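Local coordinates for protein Exo-alpha-sialidase (Clostridium perfringens, PDB 2VO8) that probably releases terminal sialic acids as a family 33 glycoside hydrolase and, through its cohesin module, probably joins other proteins in toxin complexes, at residues N11-V16 against D93-K98; Y46-N51 against V99-K104; A52-L57 against E108-G113; N58-F63 against L67-K72; T116-V119 against N125-D128. All coordinates share one frame; numbering follows the deposited sequence.

Interaction 1: N11-V16 against D93-K98; sequences NSTIKV and DSDLVK
Asp95 OD1 is gripped by two partners, the ammonium of Lys15 and a water. The ammonium forms the charged half, Lys15 NZ to Asp95 OD1 at 2.8 Å, and the water, placed between the strands, gives the same oxygen a hydrogen bond, 2.7 Å from water 1 to Asp95 OD1. Lys15 comes in on the syn side of OD1, the side turned toward the other carboxylate oxygen, but lies 28° out of the carboxylate plane. A second, weak bond from Lys15 NZ reaches Asp95 OD2 at 3.0 Å, making the salt bridge a lopsided fork. Water 1 carries the link on to Thr13, whose OG1 stands 2.7 Å from it and is tied to Asp95 through it rather than directly.

The two strands are not neighbours. In this cohesin sandwich, strand 26-33 runs between 10-15 and 95-103 and pairs antiparallel with each, leaving the CA atoms of Thr13 and Asp95 8.0 Å apart. The bridge therefore spans the outside of an intervening strand, and Asp95 rests against Ile29 on its way across. Lys15 covers the gap by bending its chain at both chi3 and chi4, -67° and -69°, which curls the ammonium round to meet Asp95 at about a right angle. With Lys15 exposed and Thr13 and Asp95 only partly covered, solvent probably tempers the strength of this ion pair. Directly after Asp95 a classic beta bulge sets Leu96 and Val97 together opposite Leu30, and Leu96 turns inward onto Tyr46 of the opposing strand.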
# COMPACT_ATOMS: atom_id res chain seq x y z
N ASN A 11 -3.45 -1.80 -12.19
CA ASN A 11 -4.17 -1.45 -10.96
C ASN A 11 -3.32 -1.56 -9.69
O ASN A 11 -2.58 -2.54 -9.52
CB ASN A 11 -5.33 -2.39 -10.78
CG ASN A 11 -6.32 -2.35 -11.97
OD1 ASN A 11 -6.80 -3.39 -12.42
ND2 ASN A 11 -6.59 -1.17 -12.46
N SER A 12 -3.51 -0.62 -8.78
CA SER A 12 -3.01 -0.81 -7.39
C SER A 12 -3.96 -1.75 -6.66
O SER A 12 -5.14 -1.83 -7.02
CB SER A 12 -2.86 0.52 -6.65
OG SER A 12 -4.08 1.22 -6.48
N THR A 13 -3.49 -2.45 -5.63
CA THR A 13 -4.28 -3.34 -4.82
C THR A 13 -4.05 -3.01 -3.37
O THR A 13 -2.95 -2.61 -3.01
CB THR A 13 -3.96 -4.82 -5.05
OG1 THR A 13 -2.58 -5.10 -4.73
CG2 THR A 13 -4.25 -5.23 -6.52
N ILE A 14 -5.12 -3.08 -2.58
CA ILE A 14 -4.99 -3.05 -1.11
C ILE A 14 -5.90 -4.14 -0.55
O ILE A 14 -7.08 -4.18 -0.87
CB ILE A 14 -5.25 -1.63 -0.52
CG1 ILE A 14 -5.34 -1.67 1.02
CG2 ILE A 14 -6.45 -0.91 -1.13
CD1 ILE A 14 -5.20 -0.23 1.65
N LYS A 15 -5.34 -5.02 0.27
CA LYS A 15 -6.03 -6.17 0.85
C LYS A 15 -5.93 -6.03 2.35
O LYS A 15 -4.84 -5.82 2.90
CB LYS A 15 -5.49 -7.51 0.39
CG LYS A 15 -5.81 -7.84 -1.07
CD LYS A 15 -5.43 -9.28 -1.45
CE LYS A 15 -3.95 -9.52 -1.46
NZ LYS A 15 -3.25 -8.80 -2.55
N VAL A 16 -7.08 -6.05 2.99
CA VAL A 16 -7.15 -5.90 4.44
C VAL A 16 -8.44 -6.53 4.92
O VAL A 16 -9.48 -6.58 4.18
CB VAL A 16 -7.03 -4.38 4.84
CG1 VAL A 16 -8.04 -3.60 4.17
CG2 VAL A 16 -7.11 -4.15 6.42
N ASP A 93 1.22 -9.28 -10.85
CA ASP A 93 0.12 -9.36 -9.84
C ASP A 93 0.66 -9.50 -8.41
O ASP A 93 -0.02 -10.03 -7.52
CB ASP A 93 -0.80 -10.54 -10.18
CG ASP A 93 -1.81 -10.20 -11.31
OD1 ASP A 93 -1.67 -9.22 -12.06
OD2 ASP A 93 -2.77 -10.95 -11.44
N SER A 94 1.89 -9.03 -8.21
CA SER A 94 2.57 -9.24 -6.93
C SER A 94 2.07 -8.31 -5.80
O SER A 94 1.67 -7.20 -6.03
CB SER A 94 4.12 -9.17 -7.01
OG SER A 94 4.64 -8.51 -8.16
N ASP A 95 2.16 -8.82 -4.58
CA ASP A 95 2.03 -8.04 -3.38
C ASP A 95 3.43 -7.48 -3.03
O ASP A 95 4.46 -8.19 -3.18
CB ASP A 95 1.43 -8.91 -2.26
CG ASP A 95 -0.04 -9.28 -2.55
OD1 ASP A 95 -0.62 -8.72 -3.48
OD2 ASP A 95 -0.60 -10.12 -1.84
N LEU A 96 3.45 -6.21 -2.65
CA LEU A 96 4.68 -5.44 -2.54
C LEU A 96 5.02 -4.93 -1.11
O LEU A 96 6.19 -4.90 -0.73
CB LEU A 96 4.64 -4.26 -3.50
CG LEU A 96 4.58 -4.58 -4.99
CD1 LEU A 96 4.58 -3.32 -5.81
CD2 LEU A 96 5.81 -5.45 -5.39
N VAL A 97 4.00 -4.55 -0.35
CA VAL A 97 4.23 -3.85 0.92
C VAL A 97 3.23 -4.33 1.98
O VAL A 97 2.07 -4.59 1.66
CB VAL A 97 4.06 -2.33 0.77
CG1 VAL A 97 4.33 -1.61 2.20
CG2 VAL A 97 4.91 -1.77 -0.35
N LYS A 98 3.72 -4.49 3.22
CA LYS A 98 2.89 -4.79 4.39
C LYS A 98 2.86 -3.52 5.24
O LYS A 98 3.92 -3.06 5.67
CB LYS A 98 3.54 -5.88 5.25
CG LYS A 98 3.73 -7.23 4.58
CD LYS A 98 4.20 -8.29 5.59
CE LYS A 98 5.63 -8.80 5.42
NZ LYS A 98 5.64 -10.22 5.96
O HOH W 1 -1.66 -7.50 -5.65

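Interaction 2: Y46-N51 against V99-K104; sequences YLFEYN and VNLTPK
Phe48 and Val99 reach toward each other from opposite directions, and the methyl CG1 of Val99 comes down over one face of the phenyl ring. It sits 4.3 Å from CG1 to the ring centroid of Phe48, 28° off the normal, a CH-pi contact displaced toward the CE2 and CZ side; the nearest pair is Phe48 CE2 to Val99 CG1 at 3.9 Å. Phe48 gets there with CG anti to its backbone nitrogen (chi1 174°), which swings the ring along the strand toward Tyr50 as well as into the interior.

Leu101 serves two rings with its two methyls. CD1 meets the outer end of the phenyl obliquely, 4.0 Å from Phe48 CZ, while CD2 lies over one face of the tyrosine, offset toward its rim and 4.3 Å from Tyr50 CD1. The fork of the leucine thus fills the step between the two aromatic side chains. All four residues are buried, and no hydrogen bond joins the segments, so the contact is purely apolar. The one polar group at the end of these rings, the Tyr50 hydroxyl, is hydrogen-bonded to Glu73.

This is face-to-face core packing between the two layers of the cohesin beta sandwich. Strand 41-49 lies between strands 78-85 and 107-121, whose Ile81 and Leu114 flank Phe48, while strand 95-103 lies between strands 26-33 and 55-62, which bring Phe26 against Leu101 and Leu57 against Val99.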
# COMPACT_ATOMS: atom_id res chain seq x y z
N TYR A 46 3.52 4.46 -3.62
CA TYR A 46 2.19 4.80 -3.11
C TYR A 46 2.22 6.09 -2.30
O TYR A 46 3.27 6.49 -1.79
CB TYR A 46 1.63 3.66 -2.27
CG TYR A 46 1.66 2.31 -2.96
CD1 TYR A 46 0.71 1.97 -3.91
CD2 TYR A 46 2.65 1.38 -2.66
CE1 TYR A 46 0.74 0.75 -4.54
CE2 TYR A 46 2.69 0.15 -3.28
CZ TYR A 46 1.73 -0.16 -4.22
OH TYR A 46 1.76 -1.39 -4.85
N LEU A 47 1.07 6.74 -2.17
CA LEU A 47 0.81 7.60 -1.05
C LEU A 47 -0.36 6.92 -0.36
O LEU A 47 -1.46 6.79 -0.91
CB LEU A 47 0.58 9.08 -1.40
CG LEU A 47 0.51 9.90 -0.08
CD1 LEU A 47 1.85 10.20 0.55
CD2 LEU A 47 -0.36 11.16 -0.23
N PHE A 48 -0.04 6.40 0.83
CA PHE A 48 -0.95 5.58 1.63
C PHE A 48 -1.63 6.50 2.64
O PHE A 48 -0.96 7.22 3.35
CB PHE A 48 -0.20 4.50 2.39
CG PHE A 48 -1.07 3.70 3.35
CD1 PHE A 48 -1.88 2.67 2.90
CD2 PHE A 48 -1.10 4.01 4.70
CE1 PHE A 48 -2.67 1.95 3.77
CE2 PHE A 48 -1.86 3.29 5.55
CZ PHE A 48 -2.64 2.26 5.12
N GLU A 49 -2.96 6.47 2.69
CA GLU A 49 -3.70 7.41 3.57
C GLU A 49 -4.56 6.64 4.53
O GLU A 49 -5.12 5.57 4.23
CB GLU A 49 -4.49 8.41 2.73
CG GLU A 49 -3.56 9.33 1.95
CD GLU A 49 -4.20 10.64 1.58
OE1 GLU A 49 -4.98 11.18 2.40
OE2 GLU A 49 -3.88 11.16 0.49
N TYR A 50 -4.62 7.17 5.75
CA TYR A 50 -5.38 6.57 6.82
C TYR A 50 -5.70 7.66 7.87
O TYR A 50 -5.10 8.73 7.87
CB TYR A 50 -4.58 5.46 7.46
CG TYR A 50 -3.48 5.93 8.37
CD1 TYR A 50 -3.66 5.99 9.76
CD2 TYR A 50 -2.22 6.28 7.85
CE1 TYR A 50 -2.61 6.38 10.60
CE2 TYR A 50 -1.19 6.70 8.68
CZ TYR A 50 -1.38 6.75 10.07
OH TYR A 50 -0.35 7.21 10.87
N ASN A 51 -6.66 7.34 8.71
CA ASN A 51 -7.12 8.29 9.70
C ASN A 51 -6.22 8.16 10.92
O ASN A 51 -6.33 7.19 11.66
CB ASN A 51 -8.59 8.04 10.02
CG ASN A 51 -9.11 8.89 11.18
OD1 ASN A 51 -8.38 9.76 11.73
ND2 ASN A 51 -10.38 8.68 11.52
N VAL A 99 1.67 -2.97 5.50
CA VAL A 99 1.54 -1.81 6.39
C VAL A 99 0.86 -2.29 7.68
O VAL A 99 -0.25 -2.79 7.66
CB VAL A 99 0.72 -0.64 5.76
CG1 VAL A 99 0.63 0.58 6.72
CG2 VAL A 99 1.27 -0.22 4.45
N ASN A 100 1.58 -2.24 8.80
CA ASN A 100 1.10 -2.81 10.06
C ASN A 100 0.57 -1.64 10.91
O ASN A 100 1.26 -0.64 11.10
CB ASN A 100 2.22 -3.55 10.79
CG ASN A 100 1.70 -4.38 11.90
OD1 ASN A 100 1.31 -3.84 12.98
ND2 ASN A 100 1.63 -5.70 11.68
N LEU A 101 -0.69 -1.76 11.31
CA LEU A 101 -1.47 -0.73 12.02
C LEU A 101 -2.15 -1.33 13.22
O LEU A 101 -2.50 -2.46 13.22
CB LEU A 101 -2.54 -0.13 11.10
CG LEU A 101 -1.96 0.61 9.89
CD1 LEU A 101 -2.63 0.14 8.57
CD2 LEU A 101 -2.01 2.08 10.00
N THR A 102 -2.36 -0.53 14.28
CA THR A 102 -3.19 -0.93 15.42
C THR A 102 -4.28 0.13 15.63
O THR A 102 -3.97 1.33 15.78
CB THR A 102 -2.38 -1.08 16.71
OG1 THR A 102 -1.31 -2.03 16.51
CG2 THR A 102 -3.28 -1.50 17.91
N PRO A 103 -5.55 -0.29 15.60
CA PRO A 103 -6.61 0.74 15.84
C PRO A 103 -6.58 1.21 17.28
O PRO A 103 -6.20 0.44 18.15
CB PRO A 103 -7.92 0.01 15.52
CG PRO A 103 -7.49 -1.34 14.84
CD PRO A 103 -6.12 -1.62 15.34
N LYS A 104 -6.93 2.47 17.52
CA LYS A 104 -7.01 2.93 18.93
C LYS A 104 -8.35 3.54 19.29
O LYS A 104 -8.52 4.00 20.44
CB LYS A 104 -5.86 3.87 19.23
CG LYS A 104 -5.83 5.17 18.44
CD LYS A 104 -4.64 5.95 18.87
CE LYS A 104 -4.46 7.30 18.23
NZ LYS A 104 -5.32 8.41 18.81

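Interaction 3: A52-L57 against E108-G113; sequences AEAFIL and ELEVLG
Phe55 and Glu110 both turn their CG atoms anti to their own carbonyl carbons (chi1 -51° for Phe55), and this sends the two side chains past each other in opposite directions. Glu110 then bends at chi2, -69°, which brings its carboxyl carbon beside the Ala54 methyl. As a result the aliphatic root of the glutamate, not its charge, touches the phenylalanine: Glu110 CB sits at the ring edge near its plane, 4.0 Å from Phe55 CE2. Ring and carboxylate planes stand 77° apart.

The same corner of the ring takes a methyl from the next inward-reaching residue of the strand, with Leu112 CD2 4.0 Å from Phe55 CE2, approaching obliquely. On the loop before the phenylalanine, Ala54 points its methyl at the bent glutamate and lies 4.2 Å from CB to Glu110 CD. Both carboxylate oxygens have polar partners despite these apolar surroundings: OE2 bonds to the hydroxyl of Ser107 and OE1 to the amide of Asn51, which pins the kinked side chain at each branch.

The contact closes one end of the beta sandwich. Strand 55-62 pairs with 95-103, whose Leu101 packs on Phe55, whereas strand 107-121 belongs to the facing layer between 41-49 and 126-139; Ile138 of the latter touches both Phe55 and Glu110, and Tyr50 packs against Phe55 and Leu112.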
# COMPACT_ATOMS: atom_id res chain seq x y z
N ALA A 52 -5.34 9.15 11.07
CA ALA A 52 -4.30 9.16 12.11
C ALA A 52 -4.93 9.25 13.52
O ALA A 52 -4.27 8.92 14.53
CB ALA A 52 -3.31 10.31 11.87
N GLU A 53 -6.20 9.64 13.61
CA GLU A 53 -6.89 9.62 14.93
C GLU A 53 -7.31 8.20 15.34
O GLU A 53 -7.37 7.87 16.54
CB GLU A 53 -8.15 10.52 14.92
CG GLU A 53 -7.86 11.97 14.63
CD GLU A 53 -9.09 12.84 14.81
OE1 GLU A 53 -10.21 12.35 14.64
OE2 GLU A 53 -8.90 14.04 15.12
N ALA A 54 -7.57 7.35 14.35
CA ALA A 54 -8.11 6.04 14.61
C ALA A 54 -7.09 4.90 14.68
O ALA A 54 -7.40 3.87 15.26
CB ALA A 54 -9.17 5.71 13.61
N PHE A 55 -5.93 5.09 14.06
CA PHE A 55 -4.85 4.11 13.94
C PHE A 55 -3.50 4.64 14.36
O PHE A 55 -3.21 5.77 14.16
CB PHE A 55 -4.69 3.56 12.52
CG PHE A 55 -5.94 3.06 11.91
CD1 PHE A 55 -6.31 1.78 12.05
CD2 PHE A 55 -6.75 3.90 11.16
CE1 PHE A 55 -7.42 1.33 11.49
CE2 PHE A 55 -7.84 3.45 10.61
CZ PHE A 55 -8.20 2.17 10.79
N ILE A 56 -2.70 3.74 14.91
CA ILE A 56 -1.27 3.88 15.12
C ILE A 56 -0.48 3.19 13.94
O ILE A 56 -0.69 2.04 13.77
CB ILE A 56 -0.91 3.15 16.48
CG1 ILE A 56 -1.69 3.74 17.66
CG2 ILE A 56 0.51 3.14 16.75
CD1 ILE A 56 -1.87 2.82 18.81
N LEU A 57 0.41 3.93 13.22
CA LEU A 57 1.26 3.29 12.23
C LEU A 57 2.45 2.60 12.90
O LEU A 57 3.30 3.26 13.51
CB LEU A 57 1.75 4.31 11.21
CG LEU A 57 2.68 3.78 10.11
CD1 LEU A 57 1.94 2.78 9.23
CD2 LEU A 57 3.24 4.92 9.28
N GLU A 108 -17.39 2.72 12.87
CA GLU A 108 -18.17 1.92 11.99
C GLU A 108 -17.51 1.81 10.62
O GLU A 108 -17.76 0.86 9.93
CB GLU A 108 -19.61 2.47 11.83
CG GLU A 108 -20.48 2.39 13.11
CD GLU A 108 -20.96 0.98 13.41
OE1 GLU A 108 -20.84 0.09 12.54
OE2 GLU A 108 -21.49 0.76 14.53
N LEU A 109 -16.72 2.80 10.24
CA LEU A 109 -16.16 2.82 8.89
C LEU A 109 -14.97 3.71 8.91
O LEU A 109 -15.06 4.92 9.23
CB LEU A 109 -17.20 3.25 7.83
CG LEU A 109 -16.81 3.25 6.33
CD1 LEU A 109 -18.09 3.34 5.47
CD2 LEU A 109 -15.88 4.41 5.99
N GLU A 110 -13.81 3.11 8.57
CA GLU A 110 -12.65 3.89 8.20
C GLU A 110 -12.07 3.44 6.84
O GLU A 110 -12.16 2.28 6.51
CB GLU A 110 -11.53 3.74 9.23
CG GLU A 110 -11.98 4.15 10.67
CD GLU A 110 -12.22 5.65 10.78
OE1 GLU A 110 -11.57 6.44 10.07
OE2 GLU A 110 -13.06 6.05 11.61
N VAL A 111 -11.47 4.36 6.14
CA VAL A 111 -10.93 4.09 4.79
C VAL A 111 -9.41 4.12 4.80
O VAL A 111 -8.81 5.13 5.18
CB VAL A 111 -11.50 5.07 3.76
CG1 VAL A 111 -10.91 4.82 2.36
CG2 VAL A 111 -13.07 5.02 3.79
N LEU A 112 -8.82 3.00 4.35
CA LEU A 112 -7.41 2.89 4.03
C LEU A 112 -7.27 3.03 2.49
O LEU A 112 -7.83 2.22 1.77
CB LEU A 112 -6.88 1.57 4.52
CG LEU A 112 -7.22 1.28 6.00
CD1 LEU A 112 -6.81 -0.10 6.37
CD2 LEU A 112 -6.61 2.43 6.89
N GLY A 113 -6.63 4.11 2.07
CA GLY A 113 -6.58 4.55 0.67
C GLY A 113 -5.19 4.65 0.06
O GLY A 113 -4.21 4.90 0.74

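Interaction 4: N58-F63 against L67-K72; sequences NEITSF and LFVKSK
Ser62 and Val69 lie shoulder to shoulder on two strands running nearly antiparallel, at 155°, yet no hydrogen bond passes directly from one segment to the other. The axes approach only to 5.8 Å, and water stands in for the missing backbone pairing. At one end water 3 gives one bond to Leu67 O at 2.6 Å and a longer one to Ser62 OG; that hydroxyl is also bonded to Asn64 O in the turn. At the other end water 2 donates to the carbonyl of Ile60 and lies 2.7 Å from Ser71 OG.

Direct contact between the strands is made mostly by carbon atoms. Val69 divides its two methyls between Ser62 and Ile60: CG2, anti to the carbonyl carbon, presses close on the backbone, 3.4 Å from Ser62 CA, while CG1 meets the branch methyl of isoleucine, 3.9 Å from Ile60 CG2. The Ile60 and Val69 side chains cross at about a right angle. The longer arm of Ile60 reaches further along, its CD1 3.7 Å from Ser71 OG, bringing a methyl up against the serine hydroxyl.

Strand 55-62 pairs with 95-103 and strand 67-75 with 78-85, so these are edge strands of the two facing layers. A short loop carries the chain from one to the other, and their side chains close the flank of the sandwich, in keeping with the jelly-roll fold of cohesin modules.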
# COMPACT_ATOMS: atom_id res chain seq x y z
N ASN A 58 2.51 1.28 12.77
CA ASN A 58 3.53 0.48 13.47
C ASN A 58 4.80 0.29 12.69
O ASN A 58 5.87 0.69 13.16
CB ASN A 58 3.01 -0.88 13.87
CG ASN A 58 1.85 -0.80 14.82
OD1 ASN A 58 0.85 -1.53 14.69
ND2 ASN A 58 1.97 0.12 15.77
N GLU A 59 4.71 -0.33 11.53
CA GLU A 59 5.90 -0.53 10.65
C GLU A 59 5.39 -0.79 9.24
O GLU A 59 4.27 -1.31 9.07
CB GLU A 59 6.77 -1.70 11.05
CG GLU A 59 5.99 -3.01 11.21
CD GLU A 59 6.86 -4.29 11.24
OE1 GLU A 59 8.10 -4.18 11.47
OE2 GLU A 59 6.28 -5.40 11.07
N ILE A 60 6.21 -0.43 8.27
CA ILE A 60 5.89 -0.64 6.86
C ILE A 60 7.09 -1.43 6.33
O ILE A 60 8.24 -0.99 6.43
CB ILE A 60 5.72 0.67 6.12
CG1 ILE A 60 4.45 1.40 6.58
CG2 ILE A 60 5.62 0.47 4.60
CD1 ILE A 60 4.40 2.77 6.06
N THR A 61 6.83 -2.63 5.82
CA THR A 61 7.91 -3.48 5.34
C THR A 61 7.63 -4.10 3.97
O THR A 61 6.50 -4.12 3.45
CB THR A 61 8.17 -4.64 6.31
OG1 THR A 61 6.99 -5.40 6.45
CG2 THR A 61 8.60 -4.10 7.73
N SER A 62 8.69 -4.61 3.37
CA SER A 62 8.52 -5.28 2.08
C SER A 62 7.77 -6.59 2.22
O SER A 62 7.86 -7.31 3.23
CB SER A 62 9.91 -5.50 1.44
OG SER A 62 10.60 -6.44 2.21
N PHE A 63 7.00 -6.93 1.18
CA PHE A 63 6.21 -8.15 1.22
C PHE A 63 7.10 -9.38 1.10
O PHE A 63 6.75 -10.46 1.58
CB PHE A 63 5.09 -8.11 0.16
CG PHE A 63 4.09 -9.22 0.30
CD1 PHE A 63 3.03 -9.12 1.20
CD2 PHE A 63 4.21 -10.37 -0.48
CE1 PHE A 63 2.10 -10.17 1.31
CE2 PHE A 63 3.30 -11.40 -0.37
CZ PHE A 63 2.24 -11.30 0.53
N LEU A 67 12.58 -7.15 -2.71
CA LEU A 67 12.25 -5.73 -2.81
C LEU A 67 12.79 -5.04 -1.58
O LEU A 67 13.07 -5.69 -0.59
CB LEU A 67 10.72 -5.54 -2.81
CG LEU A 67 9.87 -6.41 -3.75
CD1 LEU A 67 8.43 -6.60 -3.17
CD2 LEU A 67 9.82 -5.82 -5.13
N PHE A 68 12.97 -3.74 -1.66
CA PHE A 68 13.12 -2.91 -0.46
C PHE A 68 12.15 -1.72 -0.46
O PHE A 68 11.82 -1.11 -1.51
CB PHE A 68 14.59 -2.49 -0.19
CG PHE A 68 15.03 -1.22 -0.87
CD1 PHE A 68 15.27 -0.06 -0.12
CD2 PHE A 68 15.29 -1.19 -2.26
CE1 PHE A 68 15.73 1.11 -0.71
CE2 PHE A 68 15.73 -0.00 -2.87
CZ PHE A 68 15.97 1.15 -2.10
N VAL A 69 11.67 -1.40 0.74
CA VAL A 69 10.71 -0.35 0.99
C VAL A 69 11.36 0.77 1.84
O VAL A 69 12.15 0.50 2.79
CB VAL A 69 9.43 -0.93 1.67
CG1 VAL A 69 8.38 0.13 1.84
CG2 VAL A 69 8.85 -2.11 0.82
N LYS A 70 11.09 2.00 1.45
CA LYS A 70 11.36 3.18 2.22
C LYS A 70 10.05 3.94 2.35
O LYS A 70 9.26 3.99 1.39
CB LYS A 70 12.40 4.08 1.53
CG LYS A 70 13.85 3.50 1.45
CD LYS A 70 14.47 3.28 2.85
CE LYS A 70 15.86 2.62 2.78
NZ LYS A 70 16.55 2.55 4.12
N SER A 71 9.84 4.58 3.51
CA SER A 71 8.58 5.25 3.77
C SER A 71 8.78 6.44 4.70
O SER A 71 9.67 6.43 5.55
CB SER A 71 7.57 4.29 4.36
OG SER A 71 7.88 3.94 5.69
N LYS A 72 7.94 7.46 4.52
CA LYS A 72 7.92 8.64 5.40
C LYS A 72 6.47 9.10 5.56
O LYS A 72 5.75 9.31 4.57
CB LYS A 72 8.75 9.80 4.82
CG LYS A 72 9.02 10.97 5.83
CD LYS A 72 9.63 12.27 5.19
CE LYS A 72 8.84 12.74 3.94
NZ LYS A 72 9.09 14.18 3.46
O HOH W 2 9.35 1.67 5.71
O HOH W 3 13.56 -5.66 2.01

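Interaction 5: T116-V119 against N125-D128; sequences TALV and NTHD
The imidazole of His127 turns an edge to the partner strand: Val119 O lies near the ring plane, 4.0 Å from His127 ND1. That carbonyl is engaged with the histidine backbone instead, accepting a hydrogen bond from His127 N at 2.8 Å nearly in line with its C=O, though the angle at the hydrogen is a bent 142°. Its return partner is straighter, Val119 N to His127 O at 2.9 Å with 165° at the hydrogen and in the carbonyl plane. Together they make Val119 and His127 an antiparallel hydrogen-bonded pair. Each of the two carbonyls also receives a CA-H contact, from Thr126 CA to Val119 O and from Leu118 CA to His127 O, both 3.3 Å.

On the sheet face of Val119 and His127, the two side chains cross at about a right angle, 4.1 Å from Val119 CG2 to His127 CB. On the other face, Leu118 and Asp128 form the non-hydrogen-bonded pair and stand side by side, pointing the same way, with Leu118 CD2 3.3 Å from Asp128 OD1. Thr126 completes this face: its methyl, anti to the backbone nitrogen, leans over the root of the leucine, 3.7 Å from Thr126 CG2 to Leu118 CB.

These residues form the end of the beta hairpin of strands 107-121 and 126-139. The first strand is held on its other side by strand 41-49, through backbone bonds of Thr116 to Leu47 and Leu118 to Glu45, while Asp128 bonds to Val9 and both Val119 and His127 pack on that valine.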
# COMPACT_ATOMS: atom_id res chain seq x y z
N THR A 116 -2.04 8.00 -4.48
CA THR A 116 -0.99 8.01 -5.51
C THR A 116 -0.55 6.55 -5.63
O THR A 116 -0.41 5.80 -4.61
CB THR A 116 0.18 8.93 -5.11
OG1 THR A 116 -0.25 10.30 -5.07
CG2 THR A 116 1.44 8.79 -6.05
N ALA A 117 -0.39 6.10 -6.89
CA ALA A 117 0.05 4.73 -7.17
C ALA A 117 0.68 4.76 -8.56
O ALA A 117 0.02 5.08 -9.54
CB ALA A 117 -1.08 3.77 -7.11
N LEU A 118 1.99 4.52 -8.60
CA LEU A 118 2.80 4.73 -9.83
C LEU A 118 3.77 3.56 -9.90
O LEU A 118 4.12 2.99 -8.84
CB LEU A 118 3.64 5.99 -9.72
CG LEU A 118 3.16 7.37 -9.31
CD1 LEU A 118 4.35 8.19 -8.93
CD2 LEU A 118 2.37 8.05 -10.44
N VAL A 119 4.22 3.24 -11.12
CA VAL A 119 5.33 2.28 -11.31
C VAL A 119 6.42 2.91 -12.18
O VAL A 119 6.14 3.71 -13.07
CB VAL A 119 4.89 0.88 -11.89
CG1 VAL A 119 4.03 0.06 -10.89
CG2 VAL A 119 4.17 1.03 -13.23
N ASN A 125 10.78 5.39 -17.44
CA ASN A 125 9.75 6.38 -17.16
C ASN A 125 8.84 5.90 -16.05
O ASN A 125 8.72 4.69 -15.82
CB ASN A 125 8.91 6.67 -18.40
CG ASN A 125 9.75 7.14 -19.59
OD1 ASN A 125 9.67 6.56 -20.68
ND2 ASN A 125 10.57 8.18 -19.38
N THR A 126 8.19 6.85 -15.40
CA THR A 126 7.09 6.55 -14.48
C THR A 126 5.75 6.49 -15.21
O THR A 126 5.56 7.13 -16.25
CB THR A 126 7.06 7.55 -13.32
OG1 THR A 126 8.35 7.56 -12.69
CG2 THR A 126 6.02 7.16 -12.30
N HIS A 127 4.85 5.66 -14.68
CA HIS A 127 3.55 5.36 -15.27
C HIS A 127 2.49 5.23 -14.18
O HIS A 127 2.75 4.70 -13.10
CB HIS A 127 3.61 4.03 -15.98
CG HIS A 127 4.55 4.03 -17.14
ND1 HIS A 127 5.86 3.65 -17.02
CD2 HIS A 127 4.36 4.35 -18.44
CE1 HIS A 127 6.45 3.75 -18.21
NE2 HIS A 127 5.55 4.15 -19.09
N ASP A 128 1.27 5.68 -14.47
CA ASP A 128 0.20 5.63 -13.47
C ASP A 128 -0.43 4.27 -13.31
O ASP A 128 -0.56 3.50 -14.24
CB ASP A 128 -0.92 6.60 -13.82
CG ASP A 128 -0.49 8.03 -13.84
OD1 ASP A 128 0.50 8.41 -13.18
OD2 ASP A 128 -1.24 8.81 -14.49

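From the N terminus, the chain opens interaction 1 at 11-16, then interactions 2 and 3 at 46-51 and 52-57, before 58-63 turns back on 67-72 to close the short loop of interaction 4. That loop lies within the spans of the first three, which then close in their opening order, at 93-98, 99-104 and 108-113, so all three cross one another. Interaction 5 follows in series as a local hairpin. Interaction 1 bridges strands 10-15 and 95-103 across the intervening strand 26-33; interactions 2 and 3, with contact centres about 6 Å apart, join the layers in the core and toward one end; interaction 4 joins edge strands. Interaction 5 sits some 25 Å from interaction 3, centre to centre.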